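Local coordinates for tudor and KH domain-containing protein homolog (Bombyx mori, PDB 5VQH) that uses its Tudor domain to bind symmetrically dimethylated Piwi proteins Siwi and Ago3 and takes part in primary piRNA biogenesis, which represses transposable elements in the germline, at residues A[71-76]-A[95-100]; A[76-81]-A[128-133]; A[89-94]-A[137-142]; A[107-112]-A[122-127]. One frame throughout, in Å; residues are numbered along the deposited sequence. Where two conformers were deposited one is given.

Contact 1: A[71-76]-A[95-100]; sequences RHVSVG and HDIRPN
Both methyls of Val75 lie over one face of the flat peptide that joins His95 to Asp96. CG1 comes within 3.7 Å of His95 O, and CG2 rests 3.8 Å from Asp96 CA, so the branched tip covers the carbonyl side of the peptide and the start of the next residue together. This peptide belongs to a classic beta bulge in strand 89-98 of the Tudor sheet: His95 and Asp96 both face Asp110 of the neighbouring strand and share its backbone hydrogen bonds, while His95 ND1 is held by the Asp110 carboxylate. A second flat group lies beside the first. The side chain of Asp96 leaves its backbone away from the loop, and its carboxylate takes the N-H of Ile97 on OD1 at 2.7 Å, not in its plane but from above one face, at a bent N-H...O angle of 132°. The bond ties the acid to its own strand; the nearest loop atom to Asp96 OD1 is Val75 CG2, 4.4 Å away.

Between 71-76 and 95-100 the chemistry is purely van der Waals, and this is an instructive case of a connecting loop laid along a strand at the surface. The loop is fixed by bonds made beside the contact, since Gly76 pairs with Val94 through its backbone and its carbonyl oxygen also accepts a bond from Arg93 NH1. Ile97 supplies the second meeting point. With CG1 beside the backbone N and chi2 extended (168°), its chain reaches out to the loop, where CD1 stops 4.2 Å from Val73 CG1.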
# COMPACT_ATOMS: atom_id res chain seq x y z
N ARG A 71 -5.26 23.03 -11.32
CA ARG A 71 -4.85 23.66 -12.56
C ARG A 71 -3.47 23.16 -12.98
O ARG A 71 -3.15 23.15 -14.17
CB ARG A 71 -4.84 25.18 -12.45
CG ARG A 71 -6.18 25.83 -12.12
CD ARG A 71 -5.96 27.12 -11.33
NE ARG A 71 -5.03 26.91 -10.21
CZ ARG A 71 -4.71 27.83 -9.31
NH1 ARG A 71 -5.25 29.05 -9.36
NH2 ARG A 71 -3.84 27.53 -8.34
N HIS A 72 -2.66 22.76 -12.00
CA HIS A 72 -1.39 22.10 -12.25
C HIS A 72 -1.22 20.87 -11.35
O HIS A 72 -1.59 20.89 -10.19
CB HIS A 72 -0.24 23.06 -11.99
CG HIS A 72 1.10 22.47 -12.35
ND1 HIS A 72 2.07 22.22 -11.40
CD2 HIS A 72 1.60 22.05 -13.53
CE1 HIS A 72 3.12 21.68 -12.00
NE2 HIS A 72 2.86 21.57 -13.29
N VAL A 73 -0.60 19.83 -11.90
CA VAL A 73 -0.30 18.64 -11.15
C VAL A 73 1.14 18.21 -11.37
O VAL A 73 1.64 18.26 -12.48
CB VAL A 73 -1.27 17.51 -11.48
CG1 VAL A 73 -1.21 17.11 -12.94
CG2 VAL A 73 -0.99 16.30 -10.61
N SER A 74 1.80 17.81 -10.28
CA SER A 74 3.22 17.49 -10.27
C SER A 74 3.46 16.07 -9.73
O SER A 74 2.70 15.56 -8.95
CB SER A 74 3.99 18.48 -9.39
OG SER A 74 3.30 19.71 -9.33
N VAL A 75 4.52 15.45 -10.20
CA VAL A 75 4.87 14.16 -9.69
C VAL A 75 5.25 14.38 -8.25
O VAL A 75 5.87 15.38 -7.91
CB VAL A 75 6.01 13.55 -10.53
CG1 VAL A 75 6.88 12.62 -9.74
CG2 VAL A 75 5.41 12.81 -11.70
N GLY A 76 4.83 13.46 -7.40
CA GLY A 76 5.13 13.53 -5.99
C GLY A 76 4.08 14.30 -5.24
O GLY A 76 4.15 14.38 -4.03
N HIS A 95 2.63 9.30 -8.90
CA HIS A 95 3.94 8.68 -9.06
C HIS A 95 4.54 8.97 -10.42
O HIS A 95 5.75 9.14 -10.56
CB HIS A 95 3.87 7.18 -8.84
CG HIS A 95 5.12 6.45 -9.24
ND1 HIS A 95 5.25 5.80 -10.46
CD2 HIS A 95 6.30 6.29 -8.59
CE1 HIS A 95 6.46 5.27 -10.54
NE2 HIS A 95 7.11 5.54 -9.42
N ASP A 96 3.69 9.04 -11.44
CA ASP A 96 4.14 9.40 -12.76
C ASP A 96 2.98 9.92 -13.60
O ASP A 96 1.83 9.74 -13.25
CB ASP A 96 4.75 8.17 -13.41
CG ASP A 96 5.56 8.51 -14.62
OD1 ASP A 96 5.82 9.73 -14.83
OD2 ASP A 96 5.91 7.55 -15.35
N ILE A 97 3.30 10.59 -14.70
CA ILE A 97 2.30 11.04 -15.65
C ILE A 97 2.67 10.52 -17.02
O ILE A 97 3.80 10.66 -17.46
CB ILE A 97 2.23 12.56 -15.69
CG1 ILE A 97 1.78 13.07 -14.34
CG2 ILE A 97 1.23 13.05 -16.74
CD1 ILE A 97 1.95 14.57 -14.20
N ARG A 98 1.72 9.88 -17.71
CA ARG A 98 2.01 9.40 -19.04
C ARG A 98 0.97 9.92 -20.07
O ARG A 98 -0.20 10.15 -19.76
CB ARG A 98 2.18 7.87 -19.03
CG ARG A 98 0.88 7.12 -19.12
CD ARG A 98 0.96 5.67 -19.62
NE ARG A 98 -0.43 5.17 -19.69
CZ ARG A 98 -0.88 3.95 -19.35
NH1 ARG A 98 -0.07 2.97 -18.93
NH2 ARG A 98 -2.19 3.71 -19.45
N PRO A 99 1.41 10.12 -21.32
CA PRO A 99 0.50 10.64 -22.33
C PRO A 99 -0.51 9.62 -22.75
O PRO A 99 -0.32 8.43 -22.52
CB PRO A 99 1.43 10.89 -23.51
CG PRO A 99 2.46 9.82 -23.36
CD PRO A 99 2.71 9.72 -21.89
N ASN A 100 -1.58 10.10 -23.37
CA ASN A 100 -2.49 9.27 -24.16
C ASN A 100 -2.50 9.82 -25.60
O ASN A 100 -3.00 10.92 -25.85
CB ASN A 100 -3.92 9.26 -23.57
CG ASN A 100 -4.90 8.41 -24.40
OD1 ASN A 100 -4.63 8.09 -25.54
ND2 ASN A 100 -6.05 8.07 -23.82

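Contact 2: A[76-81]-A[128-133]; sequences GQVVAA and CELRAD
Ala80 and Cys128 pair as an antiparallel hydrogen-bonded couple in which each residue is both donor and acceptor. Ala80 N gives to Cys128 O at 3.0 Å, and Cys128 N gives back to Ala80 O at 3.1 Å; both bonds are nearly straight, with angles at hydrogen of 170° and 169°. Four buried backbone atoms are thus satisfied within one small ring. Their methyl and thiol-bearing carbons fall on the same face, CB to CB. The carbonyl oxygen of Cys128 is further wrapped by carbon, as Val79 CB stands 3.6 Å from it.

Beyond this pair the cross-strand hydrogen bonding stops, and several polar groups of segment 128-133 find partners outside the contact. Tyr59 OH serves two of them, Glu129 O and Arg131 N, while the carboxylate of Glu129 meets His68 ND1 through OE1. Arg131 and Asp133 form an ion pair without a directed hydrogen bond: NH2 is 2.9 Å from OD1, which sits off the plane of the guanidinium.

Leu130 continues the contact with carbon before the segments diverge. Its CB sits 3.9 Å from Val79 C, and because CG is anti to the backbone N (chi1 -172°) the branch extends over the strand, bringing CD2 to 3.7 Å from Val78 CG1, the two side chains crossing obliquely. Strand 78-82 is thereby enclosed: strand 89-98 bonds to its other edge, the short, weakly bonded strand 128-129 closes this one as the last of the five-stranded Tudor sheet, and helix 43-59 covers Ala80 and Cys128 with Tyr59 and Leu130 with Met55.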
# COMPACT_ATOMS: atom_id res chain seq x y z
N GLY A 76 4.83 13.46 -7.40
CA GLY A 76 5.13 13.53 -5.99
C GLY A 76 4.08 14.30 -5.24
O GLY A 76 4.15 14.38 -4.03
N GLN A 77 3.10 14.86 -5.94
CA GLN A 77 2.06 15.66 -5.31
C GLN A 77 1.01 14.78 -4.67
O GLN A 77 0.58 13.81 -5.27
CB GLN A 77 1.37 16.52 -6.34
CG GLN A 77 0.36 17.52 -5.78
CD GLN A 77 -0.18 18.48 -6.86
OE1 GLN A 77 0.41 18.62 -7.91
NE2 GLN A 77 -1.30 19.13 -6.59
N VAL A 78 0.57 15.15 -3.47
CA VAL A 78 -0.55 14.46 -2.81
C VAL A 78 -1.89 15.12 -3.16
O VAL A 78 -2.06 16.33 -2.99
CB VAL A 78 -0.36 14.45 -1.29
CG1 VAL A 78 -1.52 13.75 -0.61
CG2 VAL A 78 0.98 13.83 -0.91
N VAL A 79 -2.84 14.29 -3.61
CA VAL A 79 -4.10 14.72 -4.18
C VAL A 79 -5.32 13.88 -3.71
O VAL A 79 -5.18 12.88 -2.99
CB VAL A 79 -4.03 14.62 -5.71
CG1 VAL A 79 -3.00 15.61 -6.28
CG2 VAL A 79 -3.68 13.18 -6.13
N ALA A 80 -6.51 14.28 -4.12
CA ALA A 80 -7.68 13.48 -3.88
C ALA A 80 -7.93 12.70 -5.16
O ALA A 80 -7.84 13.30 -6.23
CB ALA A 80 -8.86 14.37 -3.56
N ALA A 81 -8.23 11.40 -5.05
CA ALA A 81 -8.44 10.56 -6.24
C ALA A 81 -9.47 9.47 -6.03
O ALA A 81 -9.47 8.80 -5.02
CB ALA A 81 -7.13 9.92 -6.69
N CYS A 128 -8.43 15.90 -7.79
CA CYS A 128 -8.76 17.16 -7.17
C CYS A 128 -7.67 17.54 -6.21
O CYS A 128 -6.92 16.69 -5.78
CB CYS A 128 -10.06 17.05 -6.39
SG CYS A 128 -11.50 17.00 -7.45
N GLU A 129 -7.60 18.82 -5.87
CA GLU A 129 -6.68 19.23 -4.84
C GLU A 129 -7.18 18.66 -3.51
O GLU A 129 -8.37 18.71 -3.20
CB GLU A 129 -6.59 20.75 -4.73
CG GLU A 129 -5.60 21.24 -3.65
CD GLU A 129 -6.22 22.13 -2.55
OE1 GLU A 129 -7.30 22.74 -2.79
OE2 GLU A 129 -5.63 22.24 -1.45
N LEU A 130 -6.24 18.13 -2.74
CA LEU A 130 -6.52 17.67 -1.39
C LEU A 130 -6.52 18.84 -0.38
O LEU A 130 -5.51 19.46 -0.16
CB LEU A 130 -5.52 16.58 -0.97
CG LEU A 130 -5.84 15.89 0.37
CD1 LEU A 130 -7.18 15.14 0.33
CD2 LEU A 130 -4.73 14.97 0.82
N ARG A 131 -7.67 19.12 0.21
CA ARG A 131 -7.81 20.06 1.32
C ARG A 131 -6.81 19.75 2.44
O ARG A 131 -6.68 18.60 2.88
CB ARG A 131 -9.21 19.95 1.90
CG ARG A 131 -10.14 21.07 1.54
CD ARG A 131 -11.03 21.38 2.73
NE ARG A 131 -11.75 20.19 3.17
CZ ARG A 131 -12.19 19.96 4.42
NH1 ARG A 131 -12.85 18.84 4.70
NH2 ARG A 131 -11.97 20.85 5.38
N ALA A 132 -6.13 20.78 2.92
CA ALA A 132 -4.97 20.59 3.79
C ALA A 132 -5.25 19.84 5.10
O ALA A 132 -4.40 19.12 5.59
CB ALA A 132 -4.31 21.94 4.07
N ASP A 133 -6.44 20.01 5.68
CA ASP A 133 -6.74 19.30 6.93
C ASP A 133 -6.86 17.78 6.75
O ASP A 133 -6.72 17.00 7.71
CB ASP A 133 -8.01 19.86 7.58
CG ASP A 133 -9.24 19.58 6.78
OD1 ASP A 133 -9.23 19.90 5.58
OD2 ASP A 133 -10.23 19.04 7.33

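Contact 3: A[89-94]-A[137-142]; sequences WYRARV and LRFQAM. With 2MR (n3, n4-dimethylarginine), chain C.
Leu137 O is gripped by both terminal nitrogens of Arg91, NH1 at 2.8 Å and NH2 also at 2.8 Å. The guanidinium arrives end-on with the oxygen in its own plane; NH1 meets a lone pair of the oxygen, in the carbonyl plane, whereas NH2 comes from above that plane, and both bonds are bent, near 143°. NH2 makes a further, weak bond to Arg138 O at the same edge. A bend at chi3 (-61°) turns the group toward the loop, and Phe139 sets CD1 over one face, toward its rim: this CD1 lies 3.5 Å from Arg91 NH2, the ring steeply tilted with the planes 70° apart. Arg93, whose NH1 is hydrogen-bonded to Gly76 O, brings NH2 to 4.0 Å from Phe139 CE2, with the guanidinium and ring planes almost at right angles. Asp115 OD2 forms a salt bridge with Arg91 NE, and Leu134 O takes NH1 as well. Replacing Arg91 by an alanine would probably leave Leu137 O without both its donors and Asp115 OD2 without its charged mate, with the loop 137-142 less firmly held.

Tyr90 faces the other way, into the dimethylarginine pocket. One face of its ring lies under the ligand, whose NH1 sits 3.8 Å above the ring centre, as in the aromatic cages of Tudor domains. The same strand thus does two jobs: Arg91 ties down the loop that runs on to strand 142-146, and Tyr90 offers a pi surface consistent with recognition of a methylated cation.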
# COMPACT_ATOMS: atom_id res chain seq x y z
N TRP A 89 -13.34 8.31 -2.66
CA TRP A 89 -12.20 9.23 -2.74
C TRP A 89 -11.13 8.89 -1.72
O TRP A 89 -11.41 8.61 -0.54
CB TRP A 89 -12.66 10.69 -2.56
CG TRP A 89 -13.42 11.20 -3.77
CD1 TRP A 89 -14.74 11.02 -4.05
CD2 TRP A 89 -12.88 11.91 -4.88
NE1 TRP A 89 -15.07 11.59 -5.25
CE2 TRP A 89 -13.94 12.14 -5.79
CE3 TRP A 89 -11.61 12.38 -5.21
CZ2 TRP A 89 -13.76 12.81 -6.98
CZ3 TRP A 89 -11.45 13.03 -6.37
CH2 TRP A 89 -12.52 13.25 -7.25
N TYR A 90 -9.88 8.98 -2.18
CA TYR A 90 -8.72 8.55 -1.40
C TYR A 90 -7.56 9.54 -1.57
O TYR A 90 -7.51 10.38 -2.48
CB TYR A 90 -8.31 7.13 -1.84
CG TYR A 90 -9.39 6.11 -1.57
CD1 TYR A 90 -9.53 5.55 -0.32
CD2 TYR A 90 -10.29 5.71 -2.56
CE1 TYR A 90 -10.52 4.63 -0.05
CE2 TYR A 90 -11.30 4.79 -2.29
CZ TYR A 90 -11.40 4.24 -1.02
OH TYR A 90 -12.37 3.31 -0.66
N ARG A 91 -6.63 9.47 -0.64
CA ARG A 91 -5.45 10.25 -0.69
C ARG A 91 -4.47 9.42 -1.48
O ARG A 91 -4.23 8.25 -1.14
CB ARG A 91 -4.90 10.52 0.70
CG ARG A 91 -5.90 11.18 1.62
CD ARG A 91 -5.33 11.56 3.00
NE ARG A 91 -4.82 10.47 3.83
CZ ARG A 91 -4.25 10.65 5.03
NH1 ARG A 91 -4.09 11.88 5.54
NH2 ARG A 91 -3.80 9.61 5.71
N ALA A 92 -3.89 10.03 -2.51
CA ALA A 92 -2.92 9.35 -3.35
C ALA A 92 -1.77 10.30 -3.69
O ALA A 92 -1.93 11.52 -3.64
CB ALA A 92 -3.59 8.91 -4.60
N ARG A 93 -0.63 9.73 -4.04
CA ARG A 93 0.53 10.49 -4.48
C ARG A 93 0.74 10.21 -5.97
O ARG A 93 0.76 9.07 -6.38
CB ARG A 93 1.76 10.08 -3.67
CG ARG A 93 3.00 10.91 -3.91
CD ARG A 93 4.24 10.34 -3.23
NE ARG A 93 4.19 10.42 -1.75
CZ ARG A 93 4.24 11.55 -1.01
NH1 ARG A 93 4.32 12.77 -1.55
NH2 ARG A 93 4.18 11.45 0.30
N VAL A 94 0.91 11.25 -6.77
CA VAL A 94 1.14 11.10 -8.18
C VAL A 94 2.53 10.51 -8.35
O VAL A 94 3.51 11.15 -7.95
CB VAL A 94 1.02 12.46 -8.90
CG1 VAL A 94 1.36 12.32 -10.36
CG2 VAL A 94 -0.43 13.00 -8.76
N LEU A 137 -4.18 12.82 9.34
CA LEU A 137 -3.98 11.43 9.69
C LEU A 137 -2.78 10.83 8.93
O LEU A 137 -2.58 11.04 7.74
CB LEU A 137 -5.25 10.65 9.44
CG LEU A 137 -5.13 9.13 9.59
CD1 LEU A 137 -4.96 8.80 11.05
CD2 LEU A 137 -6.35 8.43 9.02
N ARG A 138 -1.96 10.09 9.66
CA ARG A 138 -0.73 9.51 9.13
C ARG A 138 -1.07 8.66 7.91
O ARG A 138 -2.16 8.08 7.81
CB ARG A 138 -0.03 8.68 10.24
CG ARG A 138 1.19 7.88 9.82
CD ARG A 138 1.72 7.05 10.98
NE ARG A 138 0.72 6.05 11.42
CZ ARG A 138 0.71 4.79 11.02
NH1 ARG A 138 1.64 4.35 10.16
NH2 ARG A 138 -0.22 3.97 11.46
N PHE A 139 -0.15 8.59 6.96
CA PHE A 139 -0.41 7.73 5.80
C PHE A 139 -0.34 6.26 6.25
O PHE A 139 0.68 5.81 6.76
CB PHE A 139 0.56 8.03 4.67
CG PHE A 139 0.41 9.42 4.10
CD1 PHE A 139 -0.84 9.97 3.89
CD2 PHE A 139 1.52 10.16 3.73
CE1 PHE A 139 -0.97 11.23 3.36
CE2 PHE A 139 1.41 11.42 3.18
CZ PHE A 139 0.15 11.97 2.99
N GLN A 140 -1.43 5.54 6.08
CA GLN A 140 -1.62 4.24 6.74
C GLN A 140 -0.87 3.07 6.17
O GLN A 140 -0.68 2.08 6.90
CB GLN A 140 -3.10 3.87 6.77
CG GLN A 140 -3.95 4.64 7.75
CD GLN A 140 -3.43 4.53 9.16
OE1 GLN A 140 -3.49 3.48 9.78
NE2 GLN A 140 -2.84 5.59 9.64
N ALA A 141 -0.40 3.15 4.91
CA ALA A 141 0.25 1.98 4.24
C ALA A 141 1.74 1.93 4.46
O ALA A 141 2.38 2.88 4.11
CB ALA A 141 -0.04 1.98 2.75
N MET A 142 2.27 0.85 5.05
CA MET A 142 3.71 0.65 5.26
C MET A 142 4.22 -0.42 4.29
O MET A 142 3.76 -1.56 4.32
CB MET A 142 3.98 0.21 6.71
CG MET A 142 3.21 0.97 7.80
SD MET A 142 3.21 2.75 7.50
CE MET A 142 4.98 3.04 7.41
N 2MR C . -13.69 -1.81 0.06
CA 2MR C . -13.48 -1.13 -1.24
CB 2MR C . -12.03 -0.65 -1.32
CG 2MR C . -11.57 0.09 -0.07
CD 2MR C . -10.42 0.98 -0.50
NE 2MR C . -9.32 0.16 -0.93
CZ 2MR C . -8.30 0.68 -1.57
NH1 2MR C . -8.32 1.91 -1.83
CQ1 2MR C . -7.29 2.65 -2.51
NH2 2MR C . -7.26 -0.07 -1.95
CQ2 2MR C . -7.17 -1.50 -1.71
C 2MR C . -13.77 -1.97 -2.48
O 2MR C . -13.39 -1.62 -3.61
OXT 2MR C . -14.41 -3.02 -2.41

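Contact 4: A[107-112]-A[122-127]; sequences QVADVF and VATHEL
Thr124 meets Gln107 where the hairpin of strands 108-113 and 119-123 runs out, and all three atoms of its side chain lie around Gln107 O. CB stands 3.8 Å from Gln107 O. At the branch, the hydroxyl OG1 lies between the backbone N and the carbonyl carbon (chi1 61°), from where it also reaches a water at 2.6 Å that in turn donates to Gln107 OE1. The methyl CG2, on the other branch, is 3.6 Å from Gln107 O and also packs 3.9 Å from Ala109 CB. The backbone adds to this: Thr124 N donates to Gln107 O at 3.0 Å in an almost linear bond (175°). With a valine here the bridging water would probably lose its partner at OG1, and the Gln107 amide would be held less firmly.

The hairpin proper is antiparallel, with two bridges here. Ala109 and Val122 form its hydrogen-bonded pair, with Val122 N giving to Ala109 O at 2.8 Å and Ala109 N returning the bond to Val122 O. Their side chains share the buried face, where Leu127, just beyond the 3-10 turn 124-126, lays CD1 against Ala109 CB, and Val111 and Val122 meet through their CG2 methyls. Val108 and Ala123 turn to the more open face. As an example of how a strand edge can use carbon as well as nitrogen, Val108 CA offers its hydrogen to Val122 O at 3.4 Å.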
# COMPACT_ATOMS: atom_id res chain seq x y z
N GLN A 107 -3.99 13.30 -20.13
CA GLN A 107 -2.89 12.60 -19.56
C GLN A 107 -3.46 11.70 -18.49
O GLN A 107 -4.56 11.93 -17.97
CB GLN A 107 -1.89 13.52 -18.93
CG GLN A 107 -0.95 14.13 -19.91
CD GLN A 107 -1.35 15.52 -20.27
OE1 GLN A 107 -1.22 16.44 -19.47
NE2 GLN A 107 -1.84 15.68 -21.49
N VAL A 108 -2.70 10.67 -18.19
CA VAL A 108 -3.10 9.71 -17.21
C VAL A 108 -1.98 9.66 -16.16
O VAL A 108 -0.77 9.70 -16.47
CB VAL A 108 -3.44 8.36 -17.87
CG1 VAL A 108 -2.28 7.81 -18.67
CG2 VAL A 108 -3.83 7.34 -16.82
N ALA A 109 -2.39 9.64 -14.89
CA ALA A 109 -1.43 9.67 -13.79
C ALA A 109 -1.38 8.30 -13.11
O ALA A 109 -2.41 7.70 -12.88
CB ALA A 109 -1.82 10.72 -12.80
N ASP A 110 -0.18 7.82 -12.85
CA ASP A 110 0.00 6.62 -12.11
C ASP A 110 -0.03 7.12 -10.69
O ASP A 110 0.88 7.83 -10.30
CB ASP A 110 1.37 6.03 -12.45
CG ASP A 110 1.74 4.85 -11.59
OD1 ASP A 110 0.89 4.40 -10.80
OD2 ASP A 110 2.91 4.39 -11.69
N VAL A 111 -1.08 6.75 -9.93
CA VAL A 111 -1.22 7.17 -8.52
C VAL A 111 -1.11 6.04 -7.49
O VAL A 111 -1.54 4.92 -7.72
CB VAL A 111 -2.53 7.93 -8.27
CG1 VAL A 111 -2.64 9.10 -9.23
CG2 VAL A 111 -3.74 7.05 -8.39
N PHE A 112 -0.47 6.35 -6.38
CA PHE A 112 -0.26 5.43 -5.28
C PHE A 112 -1.19 5.83 -4.14
O PHE A 112 -1.04 6.94 -3.57
CB PHE A 112 1.16 5.55 -4.85
CG PHE A 112 1.50 4.82 -3.60
CD1 PHE A 112 1.67 3.45 -3.60
CD2 PHE A 112 1.73 5.51 -2.42
CE1 PHE A 112 2.03 2.79 -2.44
CE2 PHE A 112 2.10 4.84 -1.26
CZ PHE A 112 2.26 3.49 -1.28
N VAL A 122 -5.04 6.85 -13.32
CA VAL A 122 -6.23 7.67 -13.27
C VAL A 122 -6.00 8.83 -14.21
O VAL A 122 -4.90 9.37 -14.30
CB VAL A 122 -6.48 8.18 -11.83
CG1 VAL A 122 -7.45 9.36 -11.80
CG2 VAL A 122 -7.02 7.05 -10.97
N ALA A 123 -7.04 9.20 -14.92
CA ALA A 123 -6.97 10.32 -15.82
C ALA A 123 -6.77 11.53 -14.95
O ALA A 123 -7.41 11.64 -13.91
CB ALA A 123 -8.27 10.45 -16.59
N THR A 124 -5.89 12.42 -15.35
CA THR A 124 -5.64 13.57 -14.53
C THR A 124 -6.85 14.47 -14.42
O THR A 124 -6.95 15.24 -13.48
CB THR A 124 -4.45 14.40 -15.03
OG1 THR A 124 -4.72 14.86 -16.33
CG2 THR A 124 -3.16 13.57 -15.06
N HIS A 125 -7.78 14.35 -15.35
CA HIS A 125 -8.99 15.17 -15.35
C HIS A 125 -9.81 15.01 -14.06
O HIS A 125 -10.47 15.95 -13.62
CB HIS A 125 -9.85 14.83 -16.57
CG HIS A 125 -11.16 15.54 -16.61
ND1 HIS A 125 -12.33 14.99 -16.13
CD2 HIS A 125 -11.48 16.79 -17.04
CE1 HIS A 125 -13.32 15.86 -16.27
NE2 HIS A 125 -12.83 16.96 -16.82
N GLU A 126 -9.78 13.83 -13.46
CA GLU A 126 -10.68 13.55 -12.36
C GLU A 126 -10.00 13.62 -10.99
O GLU A 126 -10.62 13.29 -9.99
CB GLU A 126 -11.35 12.19 -12.57
CG GLU A 126 -10.41 10.97 -12.58
CD GLU A 126 -11.13 9.69 -12.97
OE1 GLU A 126 -12.02 9.27 -12.20
OE2 GLU A 126 -10.79 9.13 -14.05
N LEU A 127 -8.74 14.05 -10.93
CA LEU A 127 -8.08 14.34 -9.64
C LEU A 127 -8.48 15.73 -9.11
O LEU A 127 -8.84 16.63 -9.89
CB LEU A 127 -6.55 14.26 -9.77
CG LEU A 127 -5.94 13.01 -10.41
CD1 LEU A 127 -4.46 13.22 -10.69
CD2 LEU A 127 -6.16 11.82 -9.52
O HOH W 1 -3.13 16.63 -17.47

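All four contacts serve one Tudor domain, yet their chemistry follows their place. Contact 2 is the buried one, closing the sheet at strand 128-129; contact 4 closes it at strand 119-123 and is only partly buried. Both rest on backbone pairing backed by mainly aliphatic side chains, and Leu127 touches Ala81 between them. Contacts 1 and 3 lie at the surface and set loops on strand 89-98, but differently: contact 1 through valine and isoleucine packing on side chains and backbone, without hydrogen bonds between its segments, contact 3 through arginine bonds and an aromatic ring. Gly76, shared by contacts 1 and 2, bonds to Val94 and Arg93 of contact 3. Contact 3 alone includes a dimethylarginine-pocket residue.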